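Local atomic coordinates of sensor protein DivL (Caulobacter crescentus, PDB entry 4Q20), a protein that takes part in two-component signalling as a histidine-kinase-like sensor, needed for cell division and growth, that catalyses phosphorylation of the cell-cycle regulator CtrA. Residues N46-Y49 with E50-P54; G153-L156 with A157-L160; Q204-I207 with F208-F211. All blocks are in the same frame, centred on the assembly; numbering follows the deposited sequence.

Contact 1 of 3, residues N46-Y49 with E50-P54; sequences NVSY and ELRTP
Glu50 begins a turn of helix in which each residue leans on the one three or four places back: its N makes a weak bond to Asn46 O, while its CB lies 3.3 Å from Val47 O. At Leu51 the branch carbon CG meets Val47 CG1 at 4.4 Å, and the backbone N divides weakly between the carbonyls of Val47 and Ser48. Arg52 doubles its hold on Ser48. Besides the backbone bond, its chain bends back at chi3 (-67°) and sends NE to Ser48 OG, 3.1 Å away and nearly straight at 165°, with the hydroxyl oxygen at the edge of the guanidinium and in its plane. Thr53 grips Tyr49 in a similar way. Its OG1 and N reach Tyr49 O from opposite faces of the carbonyl plane, the hydroxyl giving the shorter bond (2.8 Å). Because Tyr49 CG stands anti to the backbone N (chi1 179°), the ring swings beneath that same hydroxyl, and Thr53 OG1 sits over the middle of the ring, 3.4 Å above its plane. Pro54 has no N-H to give, and the helix kinks there. YELRTP matches the H box of histidine kinases with tyrosine in the histidine's place; Tyr49, an autophosphorylation site, is unmodified here. Val47, Glu50, Leu51 and Pro54 pack on helix 73-103; the second subunit meets Val47 and Leu51 with its own Phe43 and Val47, and Ser48 and Arg52 with its Leu97.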
loop_
_atom_site.group_PDB
_atom_site.type_symbol
_atom_site.label_atom_id
_atom_site.label_comp_id
_atom_site.label_asym_id
_atom_site.label_seq_id
_atom_site.Cartn_x
_atom_site.Cartn_y
_atom_site.Cartn_z
ATOM N N ASN A 46 -3.864 -10.399 -4.931
ATOM C CA ASN A 46 -2.965 -9.819 -5.934
ATOM C C ASN A 46 -2.492 -8.436 -5.514
ATOM O O ASN A 46 -1.292 -8.166 -5.559
ATOM C CB ASN A 46 -3.643 -9.759 -7.303
ATOM C CG ASN A 46 -3.780 -11.093 -7.984
ATOM O OD1 ASN A 46 -2.975 -12.000 -7.777
ATOM N ND2 ASN A 46 -4.804 -11.255 -8.812
ATOM N N VAL A 47 -3.421 -7.580 -5.063
ATOM C CA VAL A 47 -3.081 -6.237 -4.593
ATOM C C VAL A 47 -2.187 -6.364 -3.347
ATOM O O VAL A 47 -1.182 -5.684 -3.250
ATOM C CB VAL A 47 -4.329 -5.337 -4.352
ATOM C CG1 VAL A 47 -3.935 -3.997 -3.725
ATOM C CG2 VAL A 47 -5.093 -5.102 -5.661
ATOM N N SER A 48 -2.513 -7.271 -2.457
ATOM C CA SER A 48 -1.769 -7.554 -1.232
ATOM C C SER A 48 -0.317 -7.940 -1.519
ATOM O O SER A 48 0.571 -7.536 -0.777
ATOM C CB SER A 48 -2.452 -8.679 -0.456
ATOM O OG SER A 48 -1.780 -8.904 0.767
ATOM N N TYR A 49 -0.087 -8.759 -2.557
ATOM C CA TYR A 49 1.256 -9.185 -2.935
ATOM C C TYR A 49 2.085 -7.936 -3.316
ATOM O O TYR A 49 3.220 -7.770 -2.879
ATOM C CB TYR A 49 1.192 -10.225 -4.079
ATOM C CG TYR A 49 2.560 -10.696 -4.526
ATOM C CD1 TYR A 49 3.221 -11.723 -3.852
ATOM C CD2 TYR A 49 3.225 -10.072 -5.583
ATOM C CE1 TYR A 49 4.509 -12.119 -4.223
ATOM C CE2 TYR A 49 4.519 -10.447 -5.948
ATOM C CZ TYR A 49 5.153 -11.478 -5.273
ATOM O OH TYR A 49 6.414 -11.875 -5.663
ATOM N N GLU A 50 1.484 -7.053 -4.082
ATOM C CA GLU A 50 2.073 -5.783 -4.523
ATOM C C GLU A 50 2.294 -4.797 -3.369
ATOM O O GLU A 50 3.042 -3.854 -3.528
ATOM C CB GLU A 50 1.155 -5.128 -5.554
ATOM C CG GLU A 50 1.158 -5.737 -6.943
ATOM C CD GLU A 50 0.548 -4.790 -7.958
ATOM O OE1 GLU A 50 -0.597 -4.331 -7.735
ATOM O OE2 GLU A 50 1.258 -4.423 -8.923
ATOM N N LEU A 51 1.625 -4.956 -2.230
ATOM C CA LEU A 51 1.859 -4.047 -1.104
ATOM C C LEU A 51 2.977 -4.553 -0.222
ATOM O O LEU A 51 3.822 -3.772 0.204
ATOM C CB LEU A 51 0.597 -3.843 -0.249
ATOM C CG LEU A 51 -0.672 -3.294 -0.931
ATOM C CD1 LEU A 51 -1.772 -3.087 0.095
ATOM C CD2 LEU A 51 -0.402 -2.005 -1.712
ATOM N N ARG A 52 2.987 -5.868 0.041
ATOM C CA ARG A 52 3.903 -6.557 0.959
ATOM C C ARG A 52 5.312 -6.831 0.385
ATOM O O ARG A 52 6.269 -6.850 1.156
ATOM C CB ARG A 52 3.284 -7.882 1.424
ATOM C CG ARG A 52 2.124 -7.768 2.435
ATOM C CD ARG A 52 1.602 -9.150 2.895
ATOM N NE ARG A 52 0.962 -9.873 1.780
ATOM C CZ ARG A 52 1.551 -10.793 1.008
ATOM N NH1 ARG A 52 2.805 -11.167 1.245
ATOM N NH2 ARG A 52 0.885 -11.354 0.004
ATOM N N THR A 53 5.450 -7.043 -0.925
ATOM C CA THR A 53 6.771 -7.309 -1.523
ATOM C C THR A 53 7.683 -6.028 -1.473
ATOM O O THR A 53 8.751 -6.120 -0.878
ATOM C CB THR A 53 6.619 -7.891 -2.936
ATOM O OG1 THR A 53 5.743 -9.023 -2.880
ATOM C CG2 THR A 53 7.949 -8.278 -3.544
ATOM N N PRO A 54 7.304 -4.833 -2.017
ATOM C CA PRO A 54 8.176 -3.658 -1.862
ATOM C C PRO A 54 8.388 -3.281 -0.398
ATOM O O PRO A 54 9.421 -2.729 -0.059
ATOM C CB PRO A 54 7.413 -2.548 -2.604
ATOM C CG PRO A 54 6.472 -3.223 -3.463
ATOM C CD PRO A 54 6.089 -4.477 -2.777
#

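Contact 2 of 3, residues G153-L156 with A157-L160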
loop_
_atom_site.group_PDB
_atom_site.type_symbol
_atom_site.label_atom_id
_atom_site.label_comp_id
_atom_site.label_asym_id
_atom_site.label_seq_id
_atom_site.Cartn_x
_atom_site.Cartn_y
_atom_site.Cartn_z
ATOM N N GLY A 153 -1.372 14.529 -21.975
ATOM C CA GLY A 153 0.020 14.564 -21.534
ATOM C C GLY A 153 0.330 13.729 -20.313
ATOM O O GLY A 153 1.325 12.992 -20.292
ATOM N N LYS A 154 -0.527 13.839 -19.291
ATOM C CA LYS A 154 -0.376 13.108 -18.043
ATOM C C LYS A 154 -0.471 11.618 -18.289
ATOM O O LYS A 154 0.379 10.868 -17.821
ATOM C CB LYS A 154 -1.435 13.554 -17.009
ATOM C CG LYS A 154 -1.171 12.979 -15.625
ATOM C CD LYS A 154 -2.409 12.831 -14.772
ATOM C CE LYS A 154 -2.045 12.238 -13.430
ATOM N NZ LYS A 154 -3.213 12.152 -12.518
ATOM N N ARG A 155 -1.495 11.195 -19.038
ATOM C CA ARG A 155 -1.755 9.789 -19.293
ATOM C C ARG A 155 -0.712 9.178 -20.201
ATOM O O ARG A 155 -0.314 8.043 -19.946
ATOM C CB ARG A 155 -3.179 9.561 -19.826
ATOM C CG ARG A 155 -4.280 10.000 -18.833
ATOM C CD ARG A 155 -4.105 9.526 -17.379
ATOM N NE ARG A 155 -5.099 10.144 -16.477
ATOM C CZ ARG A 155 -5.242 9.822 -15.201
ATOM N NH1 ARG A 155 -4.470 8.895 -14.653
ATOM N NH2 ARG A 155 -6.182 10.399 -14.469
ATOM N N LEU A 156 -0.201 9.939 -21.187
ATOM C CA LEU A 156 0.870 9.456 -22.061
ATOM C C LEU A 156 2.221 9.387 -21.300
ATOM O O LEU A 156 2.978 8.445 -21.526
ATOM C CB LEU A 156 0.986 10.282 -23.349
ATOM C CG LEU A 156 -0.155 10.092 -24.369
ATOM C CD1 LEU A 156 -0.114 11.159 -25.437
ATOM C CD2 LEU A 156 -0.123 8.683 -25.006
ATOM N N ALA A 157 2.465 10.304 -20.342
ATOM C CA ALA A 157 3.672 10.296 -19.491
ATOM C C ALA A 157 3.673 9.082 -18.568
ATOM O O ALA A 157 4.699 8.426 -18.376
ATOM C CB ALA A 157 3.754 11.573 -18.668
ATOM N N GLN A 158 2.501 8.768 -18.032
ATOM C CA GLN A 158 2.260 7.626 -17.161
ATOM C C GLN A 158 2.439 6.312 -17.962
ATOM O O GLN A 158 3.031 5.360 -17.444
ATOM C CB GLN A 158 0.853 7.754 -16.570
ATOM C CG GLN A 158 0.446 6.659 -15.605
ATOM C CD GLN A 158 -0.882 6.941 -14.929
ATOM O OE1 GLN A 158 -1.675 7.824 -15.324
ATOM N NE2 GLN A 158 -1.137 6.191 -13.872
ATOM N N THR A 159 1.988 6.287 -19.234
ATOM C CA THR A 159 2.145 5.132 -20.116
ATOM C C THR A 159 3.654 4.824 -20.307
ATOM O O THR A 159 4.089 3.687 -20.077
ATOM C CB THR A 159 1.409 5.377 -21.460
ATOM O OG1 THR A 159 -0.001 5.414 -21.242
ATOM C CG2 THR A 159 1.712 4.316 -22.490
ATOM N N LEU A 160 4.441 5.845 -20.680
ATOM C CA LEU A 160 5.884 5.699 -20.873
ATOM C C LEU A 160 6.594 5.292 -19.592
ATOM O O LEU A 160 7.460 4.409 -19.633
ATOM C CB LEU A 160 6.492 6.980 -21.427
ATOM C CG LEU A 160 5.988 7.401 -22.813
ATOM C CD1 LEU A 160 6.565 8.729 -23.181
ATOM C CD2 LEU A 160 6.300 6.329 -23.896
#
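Thr159 grips Arg155 twice: Thr159 OG1 gives its proton to Arg155 O at 2.9 Å. The same carbonyl also accepts from Thr159 N at 3.0 Å, from the opposite face of its plane, so one oxygen is held by two donors of a single residue. Here OG1 lies beside the threonine's own backbone N (chi1 -68°), which turns it back along the helix. Three residues apart, Arg155 and Gln158 run side by side in the same direction. Arg155 NH1 meets Gln158 OE1 at 3.1 Å, in the carbonyl plane and on a lone pair, although the bond is bent to 146°; guanidinium and amide are nearly coplanar, 22° apart. The other end of that amide is fixed from elsewhere, since Gln158 NE2 bonds to Asp98 OD2, to which Arg155 NH1 also makes a long, weak ion pair. This is the start of helix 153-170 in the GHKL ATPase domain, the helix that bears the N box in histidine kinases, and Asp98 on helix 73-103 ties it to the HisKA part. Further out, Ala157 CB approaches Gly153 O at 3.2 Å, and Leu160 CG rests 3.4 Å from Leu156 O. The leucines Leu156 and Leu160 pack against Leu119 of helix 116-133, Leu156 also reaching Leu253 of strand 247-254, while Thr159 faces Leu229 and Val230 of helix 222-232.

Contact 3 of 3, residues Q204-I207 with F208-F211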
loop_
_atom_site.group_PDB
_atom_site.type_symbol
_atom_site.label_atom_id
_atom_site.label_comp_id
_atom_site.label_asym_id
_atom_site.label_seq_id
_atom_site.Cartn_x
_atom_site.Cartn_y
_atom_site.Cartn_z
ATOM N N GLN A 204 3.595 -14.282 -23.510
ATOM C CA GLN A 204 3.505 -13.243 -24.548
ATOM C C GLN A 204 2.055 -12.870 -24.946
ATOM O O GLN A 204 1.773 -11.687 -25.195
ATOM C CB GLN A 204 4.305 -13.650 -25.782
ATOM C CG GLN A 204 5.729 -13.101 -25.752
ATOM C CD GLN A 204 6.565 -13.481 -26.961
ATOM O OE1 GLN A 204 7.508 -14.276 -26.864
ATOM N NE2 GLN A 204 6.285 -12.882 -28.118
ATOM N N ALA A 205 1.142 -13.850 -24.951
ATOM C CA ALA A 205 -0.274 -13.659 -25.310
ATOM C C ALA A 205 -1.075 -12.963 -24.197
ATOM O O ALA A 205 -2.113 -12.351 -24.479
ATOM C CB ALA A 205 -0.920 -14.997 -25.645
ATOM N N HIS A 206 -0.608 -13.081 -22.941
ATOM C CA HIS A 206 -1.262 -12.542 -21.748
ATOM C C HIS A 206 -0.467 -11.392 -21.122
ATOM O O HIS A 206 -0.707 -11.040 -19.967
ATOM C CB HIS A 206 -1.424 -13.678 -20.716
ATOM C CG HIS A 206 -2.122 -14.889 -21.258
ATOM N ND1 HIS A 206 -3.491 -14.899 -21.480
ATOM C CD2 HIS A 206 -1.615 -16.092 -21.615
ATOM C CE1 HIS A 206 -3.768 -16.100 -21.962
ATOM N NE2 HIS A 206 -2.672 -16.851 -22.067
ATOM N N ILE A 207 0.464 -10.799 -21.870
ATOM C CA ILE A 207 1.357 -9.783 -21.321
ATOM C C ILE A 207 0.597 -8.541 -20.797
ATOM O O ILE A 207 1.018 -7.992 -19.781
ATOM C CB ILE A 207 2.523 -9.429 -22.306
ATOM C CG1 ILE A 207 3.696 -8.707 -21.601
ATOM C CG2 ILE A 207 2.062 -8.688 -23.547
ATOM C CD1 ILE A 207 4.516 -9.566 -20.587
ATOM N N PHE A 208 -0.549 -8.173 -21.416
ATOM C CA PHE A 208 -1.350 -7.002 -21.045
ATOM C C PHE A 208 -2.542 -7.362 -20.126
ATOM O O PHE A 208 -3.428 -6.527 -19.911
ATOM C CB PHE A 208 -1.827 -6.255 -22.306
ATOM C CG PHE A 208 -0.689 -5.762 -23.177
ATOM C CD1 PHE A 208 0.126 -4.706 -22.761
ATOM C CD2 PHE A 208 -0.421 -6.362 -24.407
ATOM C CE1 PHE A 208 1.194 -4.269 -23.560
ATOM C CE2 PHE A 208 0.616 -5.894 -25.220
ATOM C CZ PHE A 208 1.431 -4.869 -24.777
ATOM N N ASP A 209 -2.538 -8.574 -19.547
ATOM C CA ASP A 209 -3.548 -9.027 -18.588
ATOM C C ASP A 209 -3.139 -8.602 -17.195
ATOM O O ASP A 209 -1.949 -8.554 -16.885
ATOM C CB ASP A 209 -3.727 -10.559 -18.628
ATOM C CG ASP A 209 -4.148 -11.190 -19.954
ATOM O OD1 ASP A 209 -4.315 -10.441 -20.963
ATOM O OD2 ASP A 209 -4.316 -12.428 -19.989
ATOM N N ARG A 210 -4.124 -8.268 -16.366
ATOM C CA ARG A 210 -3.964 -7.828 -14.986
ATOM C C ARG A 210 -3.386 -8.908 -14.140
ATOM O O ARG A 210 -3.907 -10.032 -14.145
ATOM C CB ARG A 210 -5.324 -7.437 -14.394
ATOM C CG ARG A 210 -6.122 -6.548 -15.300
ATOM C CD ARG A 210 -7.404 -6.181 -14.644
ATOM N NE ARG A 210 -8.229 -5.373 -15.532
ATOM C CZ ARG A 210 -9.086 -4.460 -15.100
ATOM N NH1 ARG A 210 -9.231 -4.240 -13.796
ATOM N NH2 ARG A 210 -9.815 -3.767 -15.961
ATOM N N PHE A 211 -2.337 -8.564 -13.374
ATOM C CA PHE A 211 -1.676 -9.468 -12.428
ATOM C C PHE A 211 -1.267 -10.812 -13.078
ATOM O O PHE A 211 -1.529 -11.887 -12.511
ATOM C CB PHE A 211 -2.574 -9.719 -11.202
ATOM C CG PHE A 211 -3.077 -8.482 -10.501
ATOM C CD1 PHE A 211 -2.197 -7.634 -9.829
ATOM C CD2 PHE A 211 -4.443 -8.207 -10.435
ATOM C CE1 PHE A 211 -2.672 -6.518 -9.133
ATOM C CE2 PHE A 211 -4.913 -7.105 -9.722
ATOM C CZ PHE A 211 -4.023 -6.263 -9.089
#
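Asp209 folds back over His206 across a type I beta turn, a compact example of a side-chain bond reinforcing the backbone bond that closes a turn. The backbone bond runs from Asp209 N to His206 O, 3.1 Å. The aspartate side chain adds a second link between the same two residues, atom by atom along its length. Its CB already lies 3.3 Å from His206 O, and CG, set beside its own backbone N by a chi1 of -59°, stays close to that oxygen. From there the carboxylate forks. OD1 passes near His206 CA, whereas OD2 approaches His206 CB at 3.2 Å and ends on His206 ND1, which donates to it at 3.0 Å. That bond is bent, with an angle of 138° at the hydrogen. OD2 sits at the edge of the imidazole and in its plane. It is met on the syn side but from somewhat above the carboxylate plane; ring and carboxylate are turned 71° against each other.

The two middle residues of the turn pack together instead. Ile207 CG2, in the crowded position between its backbone N and carbonyl carbon, lies over one face of Phe208, 3.8 Å from the ring centroid, a CH-pi contact shifted toward CD2 and CE2. Both side chains also rest on Leu223 of helix 222-232. The sequence FDRF from Phe208 to Phe211 corresponds to the F box of histidine kinases, between helices 201-204 and 222-232 in the ATP-binding domain. With ND1 as the donor, the imidazole has a proton on that nitrogen, and the carboxylate beside it would be expected to favour the protonated, cationic ring, making the pair partly electrostatic on this solvent-facing side of the turn.

In the fold
Contacts 1 and 3 meet directly, although their centres lie about 18 Å apart: Phe211, at the end of contact 3, sets its ring against the helix of contact 1. Phe211 CE1 comes 3.3 Å from Glu50 OE1 and Phe211 CZ 3.8 Å from Val47 CG2, so the F-box loop of the ATPase domain rests beside the phospho-acceptor tyrosine's own turn. Contact 2 touches neither; its nearest atoms stay about 12 Å from contact 1 and about 9 Å from contact 3. It joins the two domains by another route, through Asp98 on helix 73-103. That helix also packs on contact 1, and Asp103 on it forms a salt bridge with Arg210 of contact 3.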